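Side-chain contacts in titin (PDB 6H4L), which forms part of the muscle sarcomere as a giant, largely modular structural protein, represented here by one immunoglobulin-like domain of its M-band segment: residues E48-E51 and H56-N59; S52-Y57 and T73-T78. One frame throughout, in Å; residues are numbered along the deposited sequence.

Interaction 1. Residues E48-E51 and H56-N59; sequences ELQE and HYTN
E51 lays its side chain over one face of the Y57 ring and ends on the Y57 backbone. E51 CG makes a CH-pi contact, 3.8 Å from the centroid of the Y57 ring and 19° off the ring normal. E51 CG sits off the centre of the Y57 ring, toward the hydroxyl end, and lies 3.6 Å from Y57 CZ. The chain runs on extended, and E51 OE2 accepts from Y57 N at 3.0 Å. This bond is nearly straight, at 165°. The N-H meets the anti side of the carboxylate and is tilted from its plane. The same OE2 lies near H56 CB. The Y57 hydroxyl also lies 3.2 Å from L49 O, within hydrogen-bonding distance. Water 1 joins the hydroxyl to the loop: it accepts from E51 N at 2.8 Å and is 3.0 Å from Y57 OH.

In this I-set immunoglobulin fold, H56-N59 lies on edge strand 55-60 of one sheet. E48-E51 leaves strand 47-48 at the edge of the other sheet, so the contact bridges the two sheets at the surface. With CG between the backbone N and the carbonyl carbon (chi1 42°), the Y57 ring reaches across to the loop. Further inward, Y57 meets the ring of W42 and packs on L66. L49 is tied by its backbone to W42, and H56 ND1 bonds to E67 OE1.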
loop_
_atom_site.group_PDB
_atom_site.type_symbol
_atom_site.label_atom_id
_atom_site.label_comp_id
_atom_site.label_asym_id
_atom_site.label_seq_id
_atom_site.Cartn_x
_atom_site.Cartn_y
_atom_site.Cartn_z
ATOM N N GLU A 48 -1.550 5.087 10.602
ATOM C CA GLU A 48 -1.199 3.707 10.290
ATOM C C GLU A 48 -2.423 2.799 10.287
ATOM O O GLU A 48 -3.269 2.861 11.190
ATOM C CB GLU A 48 -0.130 3.163 11.243
ATOM C CG GLU A 48 0.336 1.759 10.863
ATOM C CD GLU A 48 1.569 1.308 11.622
ATOM O OE1 GLU A 48 2.036 2.060 12.502
ATOM O OE2 GLU A 48 2.073 0.201 11.327
ATOM N N LEU A 49 -2.522 1.978 9.245
ATOM C CA LEU A 49 -3.596 1.005 9.112
ATOM C C LEU A 49 -3.220 -0.312 9.779
ATOM O O LEU A 49 -2.081 -0.769 9.681
ATOM C CB LEU A 49 -3.919 0.749 7.635
ATOM C CG LEU A 49 -4.615 1.855 6.839
ATOM C CD1 LEU A 49 -4.637 1.485 5.362
ATOM C CD2 LEU A 49 -6.038 2.085 7.358
ATOM N N GLN A 50 -4.191 -0.903 10.467
ATOM C CA GLN A 50 -4.047 -2.244 11.005
ATOM C C GLN A 50 -4.982 -3.162 10.233
ATOM O O GLN A 50 -6.023 -2.722 9.740
ATOM C CB GLN A 50 -4.423 -2.266 12.489
ATOM C CG GLN A 50 -3.360 -1.691 13.411
ATOM C CD GLN A 50 -2.128 -2.572 13.489
ATOM O OE1 GLN A 50 -1.204 -2.441 12.685
ATOM N NE2 GLN A 50 -2.111 -3.480 14.459
ATOM N N GLU A 51 -4.622 -4.436 10.128
ATOM C CA GLU A 51 -5.523 -5.404 9.510
ATOM C C GLU A 51 -6.810 -5.567 10.320
ATOM O O GLU A 51 -6.800 -5.518 11.555
ATOM C CB GLU A 51 -4.836 -6.753 9.318
ATOM C CG GLU A 51 -3.662 -6.676 8.353
ATOM C CD GLU A 51 -3.343 -8.013 7.717
ATOM O OE1 GLU A 51 -2.778 -8.885 8.410
ATOM O OE2 GLU A 51 -3.663 -8.191 6.522
ATOM N N HIS A 56 -6.987 -5.518 4.555
ATOM C CA HIS A 56 -6.006 -6.606 4.481
ATOM C C HIS A 56 -4.829 -6.163 3.627
ATOM O O HIS A 56 -5.018 -5.516 2.604
ATOM C CB HIS A 56 -6.603 -7.850 3.815
ATOM C CG HIS A 56 -7.822 -8.382 4.494
ATOM N ND1 HIS A 56 -8.908 -8.861 3.794
ATOM C CD2 HIS A 56 -8.122 -8.528 5.805
ATOM C CE1 HIS A 56 -9.834 -9.266 4.647
ATOM N NE2 HIS A 56 -9.381 -9.075 5.874
ATOM N N TYR A 57 -3.620 -6.540 4.023
ATOM C CA TYR A 57 -2.473 -6.288 3.158
ATOM C C TYR A 57 -1.488 -7.444 3.153
ATOM O O TYR A 57 -1.354 -8.172 4.134
ATOM C CB TYR A 57 -1.767 -4.962 3.485
ATOM C CG TYR A 57 -1.591 -4.652 4.961
ATOM C CD1 TYR A 57 -0.552 -5.212 5.699
ATOM C CD2 TYR A 57 -2.446 -3.772 5.604
ATOM C CE1 TYR A 57 -0.389 -4.912 7.043
ATOM C CE2 TYR A 57 -2.295 -3.472 6.946
ATOM C CZ TYR A 57 -1.265 -4.041 7.658
ATOM O OH TYR A 57 -1.125 -3.729 8.991
ATOM N N THR A 58 -0.791 -7.601 2.032
ATOM C CA THR A 58 0.120 -8.718 1.864
ATOM C C THR A 58 1.385 -8.285 1.143
ATOM O O THR A 58 1.401 -7.246 0.482
ATOM C CB THR A 58 -0.514 -9.843 1.031
ATOM O OG1 THR A 58 -0.904 -9.327 -0.249
ATOM C CG2 THR A 58 -1.732 -10.430 1.738
ATOM N N ASN A 59 2.443 -9.085 1.291
ATOM C CA ASN A 59 3.695 -8.907 0.558
ATOM C C ASN A 59 4.075 -10.266 0.008
ATOM O O ASN A 59 4.386 -11.182 0.765
ATOM C CB ASN A 59 4.816 -8.378 1.470
ATOM C CG ASN A 59 6.131 -8.168 0.724
ATOM O OD1 ASN A 59 6.285 -8.593 -0.417
ATOM N ND2 ASN A 59 7.076 -7.484 1.367
HETATM O O HOH W 1 -2.241 -5.366 11.302
#

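Interaction 2. Residues S52-Y57 and T73-T78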
loop_
_atom_site.group_PDB
_atom_site.type_symbol
_atom_site.label_atom_id
_atom_site.label_comp_id
_atom_site.label_asym_id
_atom_site.label_seq_id
_atom_site.Cartn_x
_atom_site.Cartn_y
_atom_site.Cartn_z
ATOM N N SER A 52 -7.918 -5.745 9.607
ATOM C CA SER A 52 -9.227 -5.872 10.227
ATOM C C SER A 52 -10.146 -6.565 9.235
ATOM O O SER A 52 -9.685 -7.060 8.214
ATOM C CB SER A 52 -9.785 -4.495 10.584
ATOM O OG SER A 52 -10.006 -3.721 9.417
ATOM N N SER A 53 -11.444 -6.614 9.525
ATOM C CA SER A 53 -12.377 -7.190 8.567
ATOM C C SER A 53 -12.460 -6.308 7.322
ATOM O O SER A 53 -12.831 -6.770 6.243
ATOM C CB SER A 53 -13.757 -7.383 9.195
ATOM O OG SER A 53 -14.260 -6.155 9.685
ATOM N N LYS A 54 -12.089 -5.041 7.473
ATOM C CA LYS A 54 -12.152 -4.095 6.362
ATOM C C LYS A 54 -10.851 -4.000 5.569
ATOM O O LYS A 54 -10.876 -3.827 4.346
ATOM C CB LYS A 54 -12.540 -2.712 6.878
ATOM C CG LYS A 54 -12.916 -1.737 5.785
ATOM C CD LYS A 54 -13.552 -0.497 6.379
ATOM C CE LYS A 54 -14.067 0.424 5.293
ATOM N NZ LYS A 54 -15.217 -0.155 4.561
ATOM N N ILE A 55 -9.726 -4.132 6.266
ATOM C CA ILE A 55 -8.410 -3.880 5.681
ATOM C C ILE A 55 -7.516 -5.123 5.712
ATOM O O ILE A 55 -7.309 -5.706 6.773
ATOM C CB ILE A 55 -7.689 -2.773 6.472
ATOM C CG1 ILE A 55 -8.470 -1.457 6.405
ATOM C CG2 ILE A 55 -6.263 -2.601 5.987
ATOM C CD1 ILE A 55 -8.548 -0.852 5.025
ATOM N N HIS A 56 -6.987 -5.518 4.555
ATOM C CA HIS A 56 -6.006 -6.606 4.481
ATOM C C HIS A 56 -4.829 -6.163 3.627
ATOM O O HIS A 56 -5.018 -5.516 2.604
ATOM C CB HIS A 56 -6.603 -7.850 3.815
ATOM C CG HIS A 56 -7.822 -8.382 4.494
ATOM N ND1 HIS A 56 -8.908 -8.861 3.794
ATOM C CD2 HIS A 56 -8.122 -8.528 5.805
ATOM C CE1 HIS A 56 -9.834 -9.266 4.647
ATOM N NE2 HIS A 56 -9.381 -9.075 5.874
ATOM N N TYR A 57 -3.620 -6.540 4.023
ATOM C CA TYR A 57 -2.473 -6.288 3.158
ATOM C C TYR A 57 -1.488 -7.444 3.153
ATOM O O TYR A 57 -1.354 -8.172 4.134
ATOM C CB TYR A 57 -1.767 -4.962 3.485
ATOM C CG TYR A 57 -1.591 -4.652 4.961
ATOM C CD1 TYR A 57 -0.552 -5.212 5.699
ATOM C CD2 TYR A 57 -2.446 -3.772 5.604
ATOM C CE1 TYR A 57 -0.389 -4.912 7.043
ATOM C CE2 TYR A 57 -2.295 -3.472 6.946
ATOM C CZ TYR A 57 -1.265 -4.041 7.658
ATOM O OH TYR A 57 -1.125 -3.729 8.991
ATOM N N THR A 73 -17.642 6.549 1.785
ATOM C CA THR A 73 -17.041 7.865 1.606
ATOM C C THR A 73 -15.851 8.075 2.539
ATOM O O THR A 73 -14.843 8.675 2.150
ATOM C CB THR A 73 -18.069 8.985 1.812
ATOM O OG1 THR A 73 -19.151 8.809 0.889
ATOM C CG2 THR A 73 -17.428 10.345 1.581
ATOM N N ASP A 74 -15.964 7.558 3.758
ATOM C CA ASP A 74 -14.914 7.703 4.768
ATOM C C ASP A 74 -13.601 7.033 4.371
ATOM O O ASP A 74 -12.556 7.304 4.957
ATOM C CB ASP A 74 -15.385 7.134 6.108
ATOM N N ASP A 75 -13.665 6.149 3.383
ATOM C CA ASP A 75 -12.493 5.398 2.941
ATOM C C ASP A 75 -11.692 6.139 1.886
ATOM O O ASP A 75 -10.591 5.722 1.526
ATOM C CB ASP A 75 -12.931 4.037 2.414
ATOM C CG ASP A 75 -13.469 3.149 3.507
ATOM O OD1 ASP A 75 -12.797 3.039 4.555
ATOM O OD2 ASP A 75 -14.565 2.577 3.326
ATOM N N SER A 76 -12.250 7.233 1.384
ATOM C CA SER A 76 -11.561 8.053 0.397
ATOM C C SER A 76 -10.345 8.704 1.035
ATOM O O SER A 76 -10.273 8.846 2.255
ATOM C CB SER A 76 -12.494 9.141 -0.142
ATOM O OG SER A 76 -13.671 8.586 -0.702
ATOM N N GLY A 77 -9.389 9.104 0.207
ATOM C CA GLY A 77 -8.249 9.846 0.703
ATOM C C GLY A 77 -6.945 9.267 0.214
ATOM O O GLY A 77 -6.909 8.535 -0.781
ATOM N N THR A 78 -5.871 9.582 0.930
ATOM C CA THR A 78 -4.531 9.175 0.533
ATOM C C THR A 78 -4.112 7.894 1.230
ATOM O O THR A 78 -4.170 7.801 2.458
ATOM C CB THR A 78 -3.510 10.283 0.868
ATOM O OG1 THR A 78 -3.900 11.502 0.217
ATOM C CG2 THR A 78 -2.108 9.883 0.428
#
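The backbones stand well apart, with the CA atoms of K54 and D75 10.1 Å from each other, and two side chains reaching from opposite directions close the distance. K54 NZ forms a salt bridge to D75 OD2 at 3.1 Å. The lysine has CG anti to the backbone N (chi1 -168°) and runs extended to CE. The bend at its last torsion (chi4 68°) carries NZ past the carboxylate, beside OD2. K54 CE lies 3.0 Å from both D75 OD1 and D75 OD2, closer than usual, so the exact fit is doubtful. The hydrogen bond of K54 NZ goes to L69 O. D75 OD2 accepts from H72 N. Both L69 and H72 lie between strands 63-68 and 77-85.

K54 lies just before strand 55-60, strand D of the immunoglobulin fold. It pairs with the aspartate before strand F, as in V-set and I-set domains, and the pair spans the two sheets at one end of the sandwich. D75 belongs to the sequence DSGTY, and D75 O bonds to Y79 OH, the tyrosine corner.

S52 OG accepts from K54 N at 3.1 Å, an ST turn, and from I55 N at 3.2 Å, an ST motif. S52 N in turn bonds to I55 O. D75 ends the 3-10 segment 73-75, and its buried carboxylate is met by the K54 ammonium and H72 N.

The two interactions follow one another along the chain. The segment E48-E51 runs straight into the S52 turn. Both use strand 55-60 and share H56 and Y57, and their centres are 10 Å apart. They touch where Q50 O lies 3.7 Å from I55 CB. Each spans the two sheets of the sandwich: E48-E51 with H56-N59 through a strand-edge loop, S52-Y57 with T73-T78 through a salt bridge at one end. Interaction 2 lies near the bound zinc ion, about 6 Å from the K54 side chain. D70 and H72 bind the zinc. The backbone N of H72 is held by D75 OD2, the same oxygen that faces K54.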